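Local coordinates for conjugal transfer protein (Escherichia coli, PDB 5WIO) that is a VirB8-type inner membrane protein, probably a component of the type IV secretion channel for conjugal DNA transfer, represented here by its VirB8-family domain, at residues E86-K91 and T110-R115. Numbering follows the deposited sequence.
Sequences ETTRVK and TVRRVR. With XXE (4-(1H-pyrrol-1-yl)pyridine-2-carboxylic acid), chain E.
Antiparallel strands 86-98 and 103-114 form a β-hairpin at one side of the four-stranded sheet in this NTF2-like VirB8 domain; the contact joins Glu-86 through Val-90 to Thr-110 through Val-114, away from the turn. Hydrogen-bonded pairs are Thr-87 with Arg-113 and Arg-89 with Val-111. Arg-89 N reaches Val-111 O at 2.8 Å, and Val-111 N returns to Arg-89 O. Glu-86, Thr-88 and Val-90 share one face with Val-114, Arg-112 and Thr-110. There Arg-112, with CG anti to its own N (chi1 -174°) and extended as far as NE, runs past Thr-88 OG1 to a salt bridge with Glu-86. Arg-112 NH2 approaches Glu-86 OE1 at 2.9 Å from above the carboxylate plane, while Arg-112 NE to Glu-86 OE2 is weak; the two planes are 36° apart. A leucine in place of Arg-112 would probably leave the Glu-86 carboxylate without this cationic mate and freer to turn. Val-90 CG2 packs on CG2 of Thr-110, whose OG1 hydrogen-bonds to Trp-126 NE1. On the other face the ligand's pyrrole, doubtfully placed too close to Thr-88 O, lies near Thr-87 OG1, itself bonded to Tyr-44 O, and Arg-89 lies alongside Val-111, whose CG1 meets the guanidinium edge in plane near NH2.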
loop_
_atom_site.group_PDB
_atom_site.type_symbol
_atom_site.label_atom_id
_atom_site.label_comp_id
_atom_site.label_asym_id
_atom_site.label_seq_id
_atom_site.Cartn_x
_atom_site.Cartn_y
_atom_site.Cartn_z
ATOM N N GLU A 86 -21.424 2.810 17.218
ATOM C CA GLU A 86 -21.048 3.719 16.141
ATOM C C GLU A 86 -19.761 3.274 15.453
ATOM O O GLU A 86 -19.074 2.370 15.925
ATOM C CB GLU A 86 -20.883 5.143 16.677
ATOM C CG GLU A 86 -19.630 5.355 17.511
ATOM C CD GLU A 86 -19.468 6.795 17.961
ATOM O OE1 GLU A 86 -20.275 7.255 18.798
ATOM O OE2 GLU A 86 -18.534 7.469 17.476
ATOM N N THR A 87 -19.442 3.919 14.334
ATOM C CA THR A 87 -18.212 3.638 13.599
ATOM C C THR A 87 -17.763 4.865 12.811
ATOM O O THR A 87 -18.560 5.765 12.543
ATOM C CB THR A 87 -18.385 2.451 12.631
ATOM O OG1 THR A 87 -17.125 2.133 12.027
ATOM C CG2 THR A 87 -19.395 2.788 11.546
ATOM N N THR A 88 -16.485 4.913 12.509
ATOM C CA THR A 88 -15.966 5.930 11.658
ATOM C C THR A 88 -15.140 5.288 10.587
ATOM O O THR A 88 -14.170 4.618 10.845
ATOM C CB THR A 88 -15.107 6.880 12.451
ATOM O OG1 THR A 88 -15.932 7.531 13.400
ATOM C CG2 THR A 88 -14.519 7.894 11.570
ATOM N N ARG A 89 -15.538 5.534 9.364
ATOM C CA ARG A 89 -14.779 5.129 8.183
ATOM C C ARG A 89 -13.755 6.183 7.766
ATOM O O ARG A 89 -13.964 7.378 7.978
ATOM C CB ARG A 89 -15.740 4.844 7.027
ATOM C CG ARG A 89 -15.096 4.830 5.656
ATOM C CD ARG A 89 -16.138 4.597 4.574
ATOM N NE ARG A 89 -17.299 5.468 4.741
ATOM C CZ ARG A 89 -18.350 5.477 3.926
ATOM N NH1 ARG A 89 -18.389 4.661 2.880
ATOM N NH2 ARG A 89 -19.362 6.301 4.155
ATOM N N VAL A 90 -12.652 5.738 7.169
ATOM C CA VAL A 90 -11.599 6.649 6.726
ATOM C C VAL A 90 -11.369 6.574 5.218
ATOM O O VAL A 90 -11.384 5.493 4.628
ATOM C CB VAL A 90 -10.272 6.365 7.457
ATOM C CG1 VAL A 90 -9.098 6.924 6.670
ATOM C CG2 VAL A 90 -10.309 6.952 8.860
ATOM N N LYS A 91 -11.152 7.734 4.603
ATOM C CA LYS A 91 -10.967 7.827 3.157
ATOM C C LYS A 91 -9.788 8.723 2.784
ATOM O O LYS A 91 -9.820 9.931 3.013
ATOM C CB LYS A 91 -12.242 8.353 2.495
ATOM C CG LYS A 91 -12.059 8.807 1.058
ATOM C CD LYS A 91 -11.750 7.639 0.137
ATOM C CE LYS A 91 -11.618 8.098 -1.309
ATOM N NZ LYS A 91 -12.834 8.826 -1.773
ATOM N N THR A 110 -13.263 11.386 6.695
ATOM C CA THR A 110 -13.802 10.412 7.633
ATOM C C THR A 110 -15.323 10.459 7.651
ATOM O O THR A 110 -15.921 11.532 7.739
ATOM C CB THR A 110 -13.272 10.646 9.060
ATOM O OG1 THR A 110 -13.523 12.003 9.448
ATOM C CG2 THR A 110 -11.775 10.372 9.126
ATOM N N VAL A 111 -15.944 9.290 7.561
ATOM C CA VAL A 111 -17.396 9.195 7.597
ATOM C C VAL A 111 -17.850 8.434 8.838
ATOM O O VAL A 111 -17.719 7.211 8.912
ATOM C CB VAL A 111 -17.953 8.500 6.341
ATOM C CG1 VAL A 111 -19.463 8.361 6.441
ATOM C CG2 VAL A 111 -17.566 9.276 5.090
ATOM N N ARG A 112 -18.370 9.166 9.817
ATOM C CA ARG A 112 -18.878 8.553 11.039
ATOM C C ARG A 112 -20.245 7.925 10.788
ATOM O O ARG A 112 -20.841 8.112 9.728
ATOM C CB ARG A 112 -18.966 9.586 12.165
ATOM C CG ARG A 112 -19.338 9.002 13.519
ATOM C CD ARG A 112 -19.925 10.058 14.438
ATOM N NE ARG A 112 -20.480 9.464 15.651
ATOM C CZ ARG A 112 -21.158 10.139 16.572
ATOM N NH1 ARG A 112 -21.371 11.439 16.422
ATOM N NH2 ARG A 112 -21.625 9.512 17.643
ATOM N N ARG A 113 -20.683 7.123 11.745
ATOM C CA ARG A 113 -22.026 6.590 11.736
ATOM C C ARG A 113 -22.436 6.266 13.158
ATOM O O ARG A 113 -21.598 5.978 14.012
ATOM C CB ARG A 113 -22.101 5.335 10.865
ATOM C CG ARG A 113 -23.435 4.610 10.935
ATOM C CD ARG A 113 -24.575 5.507 10.478
ATOM N NE ARG A 113 -25.779 4.744 10.166
ATOM C CZ ARG A 113 -27.015 5.220 10.280
ATOM N NH1 ARG A 113 -27.214 6.462 10.701
ATOM N NH2 ARG A 113 -28.054 4.454 9.973
ATOM N N VAL A 114 -23.737 6.294 13.398
ATOM C CA VAL A 114 -24.309 5.730 14.613
ATOM C C VAL A 114 -25.460 4.803 14.234
ATOM O O VAL A 114 -26.266 5.117 13.357
ATOM C CB VAL A 114 -24.789 6.824 15.592
ATOM C CG1 VAL A 114 -23.740 7.926 15.703
ATOM C CG2 VAL A 114 -26.127 7.401 15.164
ATOM N N ARG A 115 -25.523 3.651 14.891
ATOM C CA ARG A 115 -26.455 2.599 14.502
ATOM C C ARG A 115 -27.903 2.929 14.855
ATOM O O ARG A 115 -28.815 2.166 14.531
ATOM C CB ARG A 115 -26.047 1.278 15.152
ATOM C CG ARG A 115 -24.626 0.851 14.828
ATOM C CD ARG A 115 -24.448 0.622 13.336
ATOM N NE ARG A 115 -23.056 0.350 12.987
ATOM C CZ ARG A 115 -22.424 -0.785 13.268
ATOM N NH1 ARG A 115 -23.059 -1.752 13.916
ATOM N NH2 ARG A 115 -21.157 -0.947 12.910
HETATM O OAM XXE E . -7.646 -1.450 8.833
HETATM C CAL XXE E . -8.503 -0.782 9.469
HETATM O OAN XXE E . -8.142 0.197 10.172
HETATM C CAH XXE E . -9.968 -1.157 9.386
HETATM C CAG XXE E . -10.944 -0.179 9.504
HETATM N NAI XXE E . -10.325 -2.458 9.193
HETATM C CAJ XXE E . -11.641 -2.802 9.117
HETATM C CAK XXE E . -12.617 -1.826 9.238
HETATM C CAF XXE E . -12.259 -0.523 9.431
HETATM N NAA XXE E . -13.263 0.472 9.554
HETATM C CAB XXE E . -13.240 1.560 10.436
HETATM C CAC XXE E . -14.411 2.288 10.245
HETATM C CAD XXE E . -15.165 1.651 9.243
HETATM C CAE XXE E . -14.456 0.533 8.821
#